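Local coordinates for protein trehalose-6-phosphate phosphatase (Cryptococcus neoformans, PDB 5DX9) that belongs to the trehalose-phosphatase family of the HAD clan and holds a magnesium ion and bound sugars beside a mixed beta sheet, at residues F25-T30 and G70-E75; V61-S66 and V93-E98; L83-E88 and E99-M104. All blocks are in the same frame, centred on the assembly; numbering follows the deposited sequence.

Contact 1. Residues F25-T30 and G70-E75; sequences FNYDGT and GDFLEE. Unlike the reference sequence in segment 25-30: Asn26 (reference Asp). With MG (magnesium ion), chain C; G6P (6-O-phosphono-alpha-D-glucopyranose), chain B; GLC (alpha-D-glucopyranose), chain D.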
loop_
_atom_site.group_PDB
_atom_site.type_symbol
_atom_site.label_atom_id
_atom_site.label_comp_id
_atom_site.label_asym_id
_atom_site.label_seq_id
_atom_site.Cartn_x
_atom_site.Cartn_y
_atom_site.Cartn_z
ATOM N N PHE A 25 5.303 -4.108 0.912
ATOM C CA PHE A 25 6.009 -2.994 0.287
ATOM C C PHE A 25 5.118 -2.144 -0.609
ATOM O O PHE A 25 4.501 -2.652 -1.549
ATOM C CB PHE A 25 7.183 -3.501 -0.551
ATOM C CG PHE A 25 8.218 -4.250 0.234
ATOM C CD1 PHE A 25 9.303 -3.588 0.785
ATOM C CD2 PHE A 25 8.114 -5.621 0.409
ATOM C CE1 PHE A 25 10.261 -4.274 1.497
ATOM C CE2 PHE A 25 9.069 -6.313 1.121
ATOM C CZ PHE A 25 10.143 -5.642 1.667
ATOM N N ASN A 26 5.066 -0.845 -0.326
ATOM C CA ASN A 26 4.555 0.119 -1.293
ATOM C C ASN A 26 5.535 0.154 -2.454
ATOM O O ASN A 26 6.665 -0.320 -2.318
ATOM C CB ASN A 26 4.390 1.505 -0.662
ATOM C CG ASN A 26 3.857 2.539 -1.642
ATOM O OD1 ASN A 26 4.561 3.468 -2.022
ATOM N ND2 ASN A 26 2.610 2.380 -2.045
ATOM N N TYR A 27 5.126 0.688 -3.601
ATOM C CA TYR A 27 6.057 0.729 -4.722
ATOM C C TYR A 27 6.674 2.099 -4.949
ATOM O O TYR A 27 7.835 2.318 -4.618
ATOM C CB TYR A 27 5.404 0.268 -6.022
ATOM C CG TYR A 27 6.439 0.187 -7.120
ATOM C CD1 TYR A 27 7.489 -0.719 -7.029
ATOM C CD2 TYR A 27 6.397 1.034 -8.221
ATOM C CE1 TYR A 27 8.455 -0.798 -8.007
ATOM C CE2 TYR A 27 7.361 0.961 -9.214
ATOM C CZ TYR A 27 8.389 0.040 -9.099
ATOM O OH TYR A 27 9.362 -0.052 -10.061
ATOM N N ASP A 28 5.908 3.011 -5.538
ATOM C CA ASP A 28 6.438 4.326 -5.879
ATOM C C ASP A 28 6.894 5.061 -4.627
ATOM O O ASP A 28 6.175 5.103 -3.632
ATOM C CB ASP A 28 5.392 5.151 -6.633
ATOM C CG ASP A 28 4.965 4.496 -7.929
ATOM O OD1 ASP A 28 5.816 4.372 -8.834
ATOM O OD2 ASP A 28 3.782 4.107 -8.040
ATOM N N GLY A 29 8.096 5.627 -4.683
ATOM C CA GLY A 29 8.654 6.366 -3.565
ATOM C C GLY A 29 9.120 5.475 -2.426
ATOM O O GLY A 29 9.726 5.945 -1.462
ATOM N N THR A 30 8.842 4.181 -2.535
ATOM C CA THR A 30 9.189 3.250 -1.471
ATOM C C THR A 30 10.213 2.219 -1.927
ATOM O O THR A 30 11.231 2.021 -1.270
ATOM C CB THR A 30 7.948 2.524 -0.938
ATOM O OG1 THR A 30 7.065 3.477 -0.329
ATOM C CG2 THR A 30 8.352 1.480 0.095
ATOM N N GLY A 70 -3.163 -2.746 -11.992
ATOM C CA GLY A 70 -2.698 -4.119 -12.090
ATOM C C GLY A 70 -1.787 -4.386 -13.274
ATOM O O GLY A 70 -0.880 -5.215 -13.191
ATOM N N ASP A 71 -2.021 -3.681 -14.376
ATOM C CA ASP A 71 -1.243 -3.885 -15.594
ATOM C C ASP A 71 0.222 -3.515 -15.401
ATOM O O ASP A 71 1.115 -4.291 -15.741
ATOM C CB ASP A 71 -1.829 -3.075 -16.752
ATOM C CG ASP A 71 -2.983 -3.785 -17.437
ATOM O OD1 ASP A 71 -3.623 -4.648 -16.803
ATOM O OD2 ASP A 71 -3.246 -3.473 -18.615
ATOM N N PHE A 72 0.462 -2.323 -14.861
ATOM C CA PHE A 72 1.822 -1.862 -14.601
ATOM C C PHE A 72 2.538 -2.800 -13.638
ATOM O O PHE A 72 3.705 -3.130 -13.832
ATOM C CB PHE A 72 1.814 -0.439 -14.037
ATOM C CG PHE A 72 3.165 0.043 -13.580
ATOM C CD1 PHE A 72 4.007 0.717 -14.451
ATOM C CD2 PHE A 72 3.590 -0.170 -12.278
ATOM C CE1 PHE A 72 5.249 1.166 -14.031
ATOM C CE2 PHE A 72 4.832 0.274 -11.854
ATOM C CZ PHE A 72 5.661 0.944 -12.730
ATOM N N LEU A 73 1.828 -3.228 -12.600
ATOM C CA LEU A 73 2.407 -4.103 -11.587
ATOM C C LEU A 73 2.755 -5.468 -12.175
ATOM O O LEU A 73 3.841 -6.001 -11.930
ATOM C CB LEU A 73 1.451 -4.251 -10.406
ATOM C CG LEU A 73 1.250 -2.957 -9.614
ATOM C CD1 LEU A 73 0.275 -3.161 -8.476
ATOM C CD2 LEU A 73 2.582 -2.437 -9.089
ATOM N N GLU A 74 1.836 -6.022 -12.962
ATOM C CA GLU A 74 2.071 -7.290 -13.650
ATOM C C GLU A 74 3.275 -7.209 -14.580
ATOM O O GLU A 74 4.096 -8.126 -14.628
ATOM C CB GLU A 74 0.830 -7.710 -14.441
ATOM C CG GLU A 74 -0.086 -8.667 -13.695
ATOM C CD GLU A 74 0.501 -10.065 -13.569
ATOM O OE1 GLU A 74 -0.006 -10.851 -12.738
ATOM O OE2 GLU A 74 1.465 -10.383 -14.302
ATOM N N GLU A 75 3.376 -6.105 -15.314
ATOM C CA GLU A 75 4.444 -5.929 -16.289
ATOM C C GLU A 75 5.828 -6.060 -15.669
ATOM O O GLU A 75 6.737 -6.614 -16.282
ATOM C CB GLU A 75 4.324 -4.565 -16.978
ATOM C CG GLU A 75 5.538 -4.202 -17.832
ATOM C CD GLU A 75 5.281 -3.029 -18.767
ATOM O OE1 GLU A 75 4.104 -2.784 -19.107
ATOM O OE2 GLU A 75 6.256 -2.353 -19.162
HETATM MG MG MG C . 4.103 5.344 -2.804
HETATM C C1 G6P B . 2.036 6.882 -9.194
HETATM C C2 G6P B . 0.965 6.370 -10.148
HETATM C C3 G6P B . -0.408 6.899 -9.785
HETATM C C4 G6P B . -0.771 6.486 -8.373
HETATM C C5 G6P B . 0.351 6.668 -7.333
HETATM C C6 G6P B . 0.308 5.571 -6.252
HETATM O O1 G6P B . 2.281 8.283 -9.344
HETATM O O2 G6P B . 1.309 6.748 -11.480
HETATM O O3 G6P B . -1.403 6.338 -10.651
HETATM O O4 G6P B . -1.929 7.268 -8.050
HETATM O O5 G6P B . 1.693 6.587 -7.839
HETATM O O6 G6P B . 1.480 4.721 -6.317
HETATM P P G6P B . 2.027 3.924 -5.005
HETATM O O1P G6P B . 2.764 2.542 -5.371
HETATM O O2P G6P B . 3.006 4.785 -4.304
HETATM O O3P G6P B . 0.750 3.655 -4.063
HETATM C C1 GLC D . 3.420 8.704 -8.579
HETATM C C2 GLC D . 3.519 10.230 -8.579
HETATM C C3 GLC D . 3.940 10.750 -9.947
HETATM C C4 GLC D . 5.200 10.053 -10.444
HETATM C C5 GLC D . 5.036 8.536 -10.386
HETATM C C6 GLC D . 6.341 7.806 -10.695
HETATM O O2 GLC D . 2.251 10.790 -8.189
HETATM O O3 GLC D . 4.182 12.159 -9.867
HETATM O O4 GLC D . 5.461 10.500 -11.784
HETATM O O5 GLC D . 4.619 8.119 -9.088
HETATM O O6 GLC D . 7.402 8.325 -9.882
HETATM O O HOH W 1 4.355 7.353 -3.346
HETATM O O HOH W 2 2.387 5.289 -1.680
#

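Contact 2. Residues V61-S66 and V93-E98; sequences VVYLIS and VKQPGE. With G6P (6-O-phosphono-alpha-D-glucopyranose), chain B.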
loop_
_atom_site.group_PDB
_atom_site.type_symbol
_atom_site.label_atom_id
_atom_site.label_comp_id
_atom_site.label_asym_id
_atom_site.label_seq_id
_atom_site.Cartn_x
_atom_site.Cartn_y
_atom_site.Cartn_z
ATOM N N VAL A 61 5.537 -14.135 3.386
ATOM C CA VAL A 61 4.385 -13.789 2.557
ATOM C C VAL A 61 4.564 -12.358 2.077
ATOM O O VAL A 61 4.434 -11.415 2.857
ATOM C CB VAL A 61 3.059 -13.928 3.310
ATOM C CG1 VAL A 61 1.943 -13.225 2.548
ATOM C CG2 VAL A 61 2.730 -15.395 3.523
ATOM N N VAL A 62 4.874 -12.203 0.796
ATOM C CA VAL A 62 5.287 -10.913 0.261
ATOM C C VAL A 62 4.235 -10.299 -0.659
ATOM O O VAL A 62 3.746 -10.944 -1.586
ATOM C CB VAL A 62 6.610 -11.040 -0.507
ATOM C CG1 VAL A 62 7.191 -9.666 -0.797
ATOM C CG2 VAL A 62 7.596 -11.887 0.287
ATOM N N TYR A 63 3.900 -9.041 -0.394
ATOM C CA TYR A 63 2.910 -8.318 -1.179
ATOM C C TYR A 63 3.414 -6.935 -1.553
ATOM O O TYR A 63 4.164 -6.312 -0.801
ATOM C CB TYR A 63 1.597 -8.174 -0.406
ATOM C CG TYR A 63 0.605 -9.300 -0.589
ATOM C CD1 TYR A 63 -0.521 -9.134 -1.385
ATOM C CD2 TYR A 63 0.784 -10.521 0.045
ATOM C CE1 TYR A 63 -1.437 -10.154 -1.548
ATOM C CE2 TYR A 63 -0.126 -11.548 -0.113
ATOM C CZ TYR A 63 -1.236 -11.360 -0.911
ATOM O OH TYR A 63 -2.149 -12.379 -1.073
ATOM N N LEU A 64 2.999 -6.462 -2.720
ATOM C CA LEU A 64 3.093 -5.047 -3.036
ATOM C C LEU A 64 1.711 -4.443 -2.832
ATOM O O LEU A 64 0.713 -5.002 -3.285
ATOM C CB LEU A 64 3.582 -4.819 -4.467
ATOM C CG LEU A 64 4.963 -5.369 -4.829
ATOM C CD1 LEU A 64 5.377 -4.877 -6.207
ATOM C CD2 LEU A 64 5.996 -4.979 -3.786
ATOM N N ILE A 65 1.649 -3.322 -2.123
ATOM C CA ILE A 65 0.387 -2.624 -1.918
ATOM C C ILE A 65 0.527 -1.221 -2.475
ATOM O O ILE A 65 1.225 -0.381 -1.907
ATOM C CB ILE A 65 -0.015 -2.585 -0.432
ATOM C CG1 ILE A 65 -0.092 -4.011 0.123
ATOM C CG2 ILE A 65 -1.345 -1.869 -0.254
ATOM C CD1 ILE A 65 -0.621 -4.098 1.539
ATOM N N SER A 66 -0.128 -0.976 -3.605
ATOM C CA SER A 66 0.128 0.227 -4.382
ATOM C C SER A 66 -1.143 0.877 -4.917
ATOM O O SER A 66 -2.203 0.256 -4.952
ATOM C CB SER A 66 1.066 -0.106 -5.542
ATOM O OG SER A 66 1.294 1.026 -6.357
ATOM N N VAL A 93 -6.727 -7.322 -5.784
ATOM C CA VAL A 93 -5.775 -8.152 -5.057
ATOM C C VAL A 93 -5.442 -9.432 -5.824
ATOM O O VAL A 93 -6.311 -10.275 -6.046
ATOM C CB VAL A 93 -6.316 -8.536 -3.664
ATOM C CG1 VAL A 93 -5.236 -9.222 -2.842
ATOM C CG2 VAL A 93 -6.839 -7.307 -2.941
ATOM N N LYS A 94 -4.185 -9.571 -6.232
ATOM C CA LYS A 94 -3.726 -10.808 -6.855
ATOM C C LYS A 94 -2.790 -11.572 -5.925
ATOM O O LYS A 94 -1.611 -11.237 -5.806
ATOM C CB LYS A 94 -3.014 -10.528 -8.177
ATOM C CG LYS A 94 -2.368 -11.766 -8.776
ATOM C CD LYS A 94 -1.198 -11.406 -9.676
ATOM C CE LYS A 94 -0.363 -12.635 -10.000
ATOM N NZ LYS A 94 0.852 -12.305 -10.791
ATOM N N GLN A 95 -3.321 -12.599 -5.270
ATOM C CA GLN A 95 -2.531 -13.439 -4.375
ATOM C C GLN A 95 -1.365 -14.094 -5.111
ATOM O O GLN A 95 -1.374 -14.182 -6.339
ATOM C CB GLN A 95 -3.410 -14.512 -3.738
ATOM C CG GLN A 95 -4.644 -13.967 -3.044
ATOM C CD GLN A 95 -5.495 -15.063 -2.436
ATOM O OE1 GLN A 95 -6.440 -14.791 -1.694
ATOM N NE2 GLN A 95 -5.163 -16.310 -2.748
ATOM N N PRO A 96 -0.355 -14.550 -4.356
ATOM C CA PRO A 96 0.811 -15.235 -4.924
ATOM C C PRO A 96 0.410 -16.454 -5.753
ATOM O O PRO A 96 0.978 -16.693 -6.813
ATOM C CB PRO A 96 1.612 -15.648 -3.685
ATOM C CG PRO A 96 1.214 -14.660 -2.639
ATOM C CD PRO A 96 -0.239 -14.381 -2.898
ATOM N N GLY A 97 -0.573 -17.209 -5.281
ATOM C CA GLY A 97 -1.028 -18.374 -6.015
ATOM C C GLY A 97 -1.594 -18.041 -7.386
ATOM O O GLY A 97 -1.069 -18.477 -8.413
ATOM N N GLU A 98 -2.656 -17.240 -7.395
ATOM C CA GLU A 98 -3.445 -16.989 -8.600
ATOM C C GLU A 98 -2.717 -16.197 -9.684
ATOM O O GLU A 98 -1.514 -15.944 -9.596
ATOM C CB GLU A 98 -4.734 -16.256 -8.222
ATOM C CG GLU A 98 -5.529 -16.945 -7.125
ATOM C CD GLU A 98 -5.871 -18.381 -7.472
ATOM O OE1 GLU A 98 -6.504 -18.606 -8.527
ATOM O OE2 GLU A 98 -5.502 -19.287 -6.692
HETATM C C1 G6P B . 2.036 6.882 -9.194
HETATM C C2 G6P B . 0.965 6.370 -10.148
HETATM C C3 G6P B . -0.408 6.899 -9.785
HETATM C C4 G6P B . -0.771 6.486 -8.373
HETATM C C5 G6P B . 0.351 6.668 -7.333
HETATM C C6 G6P B . 0.308 5.571 -6.252
HETATM O O1 G6P B . 2.281 8.283 -9.344
HETATM O O2 G6P B . 1.309 6.748 -11.480
HETATM O O3 G6P B . -1.403 6.338 -10.651
HETATM O O4 G6P B . -1.929 7.268 -8.050
HETATM O O5 G6P B . 1.693 6.587 -7.839
HETATM O O6 G6P B . 1.480 4.721 -6.317
HETATM P P G6P B . 2.027 3.924 -5.005
HETATM O O1P G6P B . 2.764 2.542 -5.371
HETATM O O2P G6P B . 3.006 4.785 -4.304
HETATM O O3P G6P B . 0.750 3.655 -4.063
#

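Contact 3. Residues L83-E88 and E99-M104; sequences LGLSAE and EDFINM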
loop_
_atom_site.group_PDB
_atom_site.type_symbol
_atom_site.label_atom_id
_atom_site.label_comp_id
_atom_site.label_asym_id
_atom_site.label_seq_id
_atom_site.Cartn_x
_atom_site.Cartn_y
_atom_site.Cartn_z
ATOM N N LEU A 83 5.015 -13.536 -5.473
ATOM C CA LEU A 83 4.755 -12.153 -5.086
ATOM C C LEU A 83 3.291 -11.768 -5.260
ATOM O O LEU A 83 2.787 -11.692 -6.381
ATOM C CB LEU A 83 5.630 -11.198 -5.894
ATOM C CG LEU A 83 5.373 -9.716 -5.620
ATOM C CD1 LEU A 83 5.629 -9.390 -4.157
ATOM C CD2 LEU A 83 6.227 -8.848 -6.531
ATOM N N GLY A 84 2.613 -11.527 -4.143
ATOM C CA GLY A 84 1.253 -11.022 -4.176
ATOM C C GLY A 84 1.248 -9.582 -4.650
ATOM O O GLY A 84 2.246 -8.874 -4.509
ATOM N N LEU A 85 0.129 -9.144 -5.218
ATOM C CA LEU A 85 0.032 -7.783 -5.732
ATOM C C LEU A 85 -1.329 -7.160 -5.433
ATOM O O LEU A 85 -2.371 -7.746 -5.726
ATOM C CB LEU A 85 0.299 -7.761 -7.238
ATOM C CG LEU A 85 1.684 -8.216 -7.700
ATOM C CD1 LEU A 85 1.764 -8.243 -9.219
ATOM C CD2 LEU A 85 2.766 -7.313 -7.128
ATOM N N SER A 86 -1.310 -5.973 -4.837
ATOM C CA SER A 86 -2.534 -5.224 -4.591
ATOM C C SER A 86 -2.477 -3.913 -5.368
ATOM O O SER A 86 -1.515 -3.154 -5.250
ATOM C CB SER A 86 -2.727 -4.970 -3.097
ATOM O OG SER A 86 -3.999 -4.404 -2.835
ATOM N N ALA A 87 -3.501 -3.657 -6.175
ATOM C CA ALA A 87 -3.474 -2.521 -7.086
ATOM C C ALA A 87 -4.596 -1.533 -6.811
ATOM O O ALA A 87 -5.653 -1.901 -6.298
ATOM C CB ALA A 87 -3.543 -3.002 -8.528
ATOM N N GLU A 88 -4.344 -0.275 -7.157
ATOM C CA GLU A 88 -5.340 0.787 -7.067
ATOM C C GLU A 88 -5.899 0.934 -5.655
ATOM O O GLU A 88 -7.112 1.026 -5.457
ATOM C CB GLU A 88 -6.466 0.538 -8.075
ATOM C CG GLU A 88 -5.948 0.303 -9.493
ATOM C CD GLU A 88 -7.003 0.502 -10.564
ATOM O OE1 GLU A 88 -7.898 1.350 -10.375
ATOM O OE2 GLU A 88 -6.930 -0.190 -11.599
ATOM N N GLU A 99 -3.473 -15.814 -10.709
ATOM C CA GLU A 99 -2.947 -15.060 -11.841
ATOM C C GLU A 99 -3.877 -13.894 -12.190
ATOM O O GLU A 99 -3.530 -13.020 -12.986
ATOM C CB GLU A 99 -2.755 -15.984 -13.050
ATOM C CG GLU A 99 -2.341 -15.289 -14.342
ATOM C CD GLU A 99 -0.992 -14.596 -14.246
ATOM O OE1 GLU A 99 -0.342 -14.682 -13.183
ATOM O OE2 GLU A 99 -0.581 -13.962 -15.244
ATOM N N ASP A 100 -5.058 -13.888 -11.580
ATOM C CA ASP A 100 -6.048 -12.844 -11.823
ATOM C C ASP A 100 -6.362 -12.057 -10.550
ATOM O O ASP A 100 -6.294 -12.594 -9.444
ATOM C CB ASP A 100 -7.334 -13.449 -12.397
ATOM C CG ASP A 100 -7.157 -13.974 -13.812
ATOM O OD1 ASP A 100 -6.017 -14.324 -14.187
ATOM O OD2 ASP A 100 -8.160 -14.037 -14.552
ATOM N N PHE A 101 -6.712 -10.786 -10.717
ATOM C CA PHE A 101 -6.996 -9.906 -9.587
ATOM C C PHE A 101 -8.444 -10.005 -9.106
ATOM O O PHE A 101 -9.383 -9.857 -9.887
ATOM C CB PHE A 101 -6.684 -8.453 -9.957
ATOM C CG PHE A 101 -5.215 -8.154 -10.074
ATOM C CD1 PHE A 101 -4.553 -7.473 -9.065
ATOM C CD2 PHE A 101 -4.500 -8.547 -11.193
ATOM C CE1 PHE A 101 -3.202 -7.192 -9.168
ATOM C CE2 PHE A 101 -3.148 -8.268 -11.304
ATOM C CZ PHE A 101 -2.499 -7.590 -10.289
ATOM N N ILE A 102 -8.615 -10.253 -7.812
ATOM C CA ILE A 102 -9.931 -10.205 -7.188
ATOM C C ILE A 102 -10.435 -8.765 -7.125
ATOM O O ILE A 102 -9.833 -7.926 -6.455
ATOM C CB ILE A 102 -9.902 -10.788 -5.759
ATOM C CG1 ILE A 102 -9.373 -12.224 -5.773
ATOM C CG2 ILE A 102 -11.281 -10.712 -5.122
ATOM C CD1 ILE A 102 -9.228 -12.836 -4.395
ATOM N N ASN A 103 -11.529 -8.473 -7.820
ATOM C CA ASN A 103 -12.098 -7.129 -7.782
ATOM C C ASN A 103 -12.820 -6.872 -6.464
ATOM O O ASN A 103 -13.893 -7.419 -6.212
ATOM C CB ASN A 103 -13.054 -6.904 -8.953
ATOM C CG ASN A 103 -13.469 -5.444 -9.098
ATOM O OD1 ASN A 103 -13.424 -4.669 -8.140
ATOM N ND2 ASN A 103 -13.873 -5.064 -10.306
HETATM N N MSE A 104 -12.224 -6.023 -5.637
HETATM C CA MSE A 104 -12.769 -5.697 -4.326
HETATM C C MSE A 104 -13.915 -4.689 -4.427
HETATM O O MSE A 104 -14.534 -4.333 -3.421
HETATM C CB MSE A 104 -11.661 -5.141 -3.426
HETATM C CG MSE A 104 -11.636 -5.696 -2.011
HETATM SE SE MSE A 104 -11.255 -7.606 -1.961
HETATM C CE MSE A 104 -10.068 -7.717 -3.502
#

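Contact 1. Residues F25-T30 and G70-E75
Tyr27 and Phe72 meet at the CE2 corners of their rings, the closest approach being 3.7 Å from CE2 of Tyr27 to CE2 of Phe72. The tyrosine carbon comes in at the edge of the phenylalanine ring and in its plane, whereas Phe72 approaches the tyrosine ring obliquely. With ring centroids 5.9 Å apart and planes at 60°, the pair fits neither a stack nor a T-shape. Phe72 reaches out from helix 70-77 because its CG stands anti to the backbone N (chi1 173°). The Tyr27 hydroxyl is hydrogen-bonded to Ala41 O, which ties down the far end of that ring. Arg68 links the two segments, forming a cation-pi contact with Phe72 and a salt bridge with Asp28 OD2.

Segment 25-30 holds the HAD signature loop after strand 21-25, Asp-X-Asp-Gly-Thr, with Asn26 replacing the first aspartate of the reference sequence. Flanking Tyr27, Asn26 and Asp28 carry the magnesium site. Asn26 OD1 binds the magnesium ion at 2.1 Å, and O2P of the 6-O-phosphono-alpha-D-glucopyranose binds it at 1.9 Å. The carbonyl O of Asp28, two waters and Asp212 complete six ligands. Thr30 OG1 donates to Asn26 OD1 over 3.0 Å, in the carbonyl plane and on a lone pair. Asn26 ND2 donates to O3P of the sugar phosphate at 3.0 Å and to Ile65 O. The chemistry thus divides: an all-oxygen magnesium shell and directed N-H bonds help to fix the phosphoryl group, while the helix meets this loop through nonpolar ring carbons.

Contact 2. Residues V61-S66 and V93-E98
Tyr63 carries its side of the contact with the outer end of its ring, pressed against the turn that follows strand 92-94. The tight part is at the hydroxyl: Tyr63 OH is 3.3 Å from Pro96 CD, and Tyr63 CZ is 3.8 Å from the same methylene. The tyrosine and proline side chains cross at about a right angle, and CD is the proline atom that does the touching. Gln95 closes in as well, with its CA 3.5 Å and its CG 3.6 Å from Tyr63 OH. At the ring edge, in plane, Val61 CG1 of the same strand lies 3.8 Å from Tyr63 CE2. Tyr63 reaches this place with chi1 at -89°, well off the staggered value.

Packing is looser toward Val93, whose CG1 stays 4.1 Å from Tyr63 CE1, near the ring plane. Beyond Pro96 the turn leaves the contact altogether and runs to the solvent side with the exposed Gly97 and Glu98. Although CB of Gln95 touches Tyr63 OH, the side chain as a whole heads away, and its extended chain carries OE1 to a hydrogen bond with Arg196. Just past the C-terminal end of the strand, Ser66 lies beside the phosphate of the bound 6-O-phosphono-alpha-D-glucopyranose, though its modelled spacing there is too short to trust.

The contact belongs to the mixed, largely parallel sheet of the HAD fold. The 8.1 Å between the CA atoms of Tyr63 and Gln95 agrees with the strand order, in which 84-87 separates 60-65 from 92-94. Helix 190-200 packs on Tyr63 through Leu197 and on Val93 through Ile193, while Lys94 forms a salt bridge with Glu74 of helix 70-77.

Contact 3. Residues L83-E88 and E99-M104
Phe101 turns its CG beside the backbone N and anti to the carbonyl carbon (chi1 -72°), and this directs the ring at Leu85. Leu85 makes the same choice (chi1 -62°), and it is its CB, not its branched end, that meets the ring. The ring's CE1 corner does most of the work. Phe101 CE1 is 3.6 Å from Leu85 O and 4.0 Å from Leu85 CB, with Phe101 CZ 4.1 Å from that same CB. Two residues along the strand, on the same side, Ala87 CB comes within 4.3 Å of Phe101 CE1. Both Leu85 O and Ala87 CB approach the ring obliquely.

Strands 84-87, 92-94 and 102-103 are consecutive in the chain and adjacent in the sheet, forming a beta meander. Strand 84-87 still runs parallel to its other neighbour, 60-65, and 92-94 and 102-103 continue the HAD-clan sheet beyond it in antiparallel fashion. Because 92-94 is the middle strand of the meander, the ring of Phe101 must reach across it, and it packs on Phe92 and Lys94 on the way. Leu85 O is already used in that strand pairing, in a probable hydrogen bond from Lys94 N. The same oxygen also touches Phe101 CE1. Ser86, between the two contact residues, directs its CB away from Phe101, and its OG is hydrogen-bonded to Phe92 O. On the side where Phe101 sits, helix 70-77 also closes in, Leu73 touching Ala87 and Glu74 touching Phe101.

From the N terminus, contact 1 opens in the loop after strand 21-25 and closes on helix 70-77. Contact 2 opens inside that span, on strand 60-65, and closes after it at 93-98, so the two cross. Contact 3 starts at 83-88, once contact 1 has closed, and ends at 99-104; it crosses contact 2 and stands in series with contact 1. None nests inside another. Spatially, contacts 2 and 3 have centres about 6 Å apart and share one sheet, with Leu64 O 2.7 Å from Ser86 N. Helix 70-77 joins contact 1 to both: Leu73 CD1 packs 3.8 Å from Ala87 CB of contact 3, and Glu74 OE1 forms a 2.6 Å salt bridge with Lys94 NZ of contact 2.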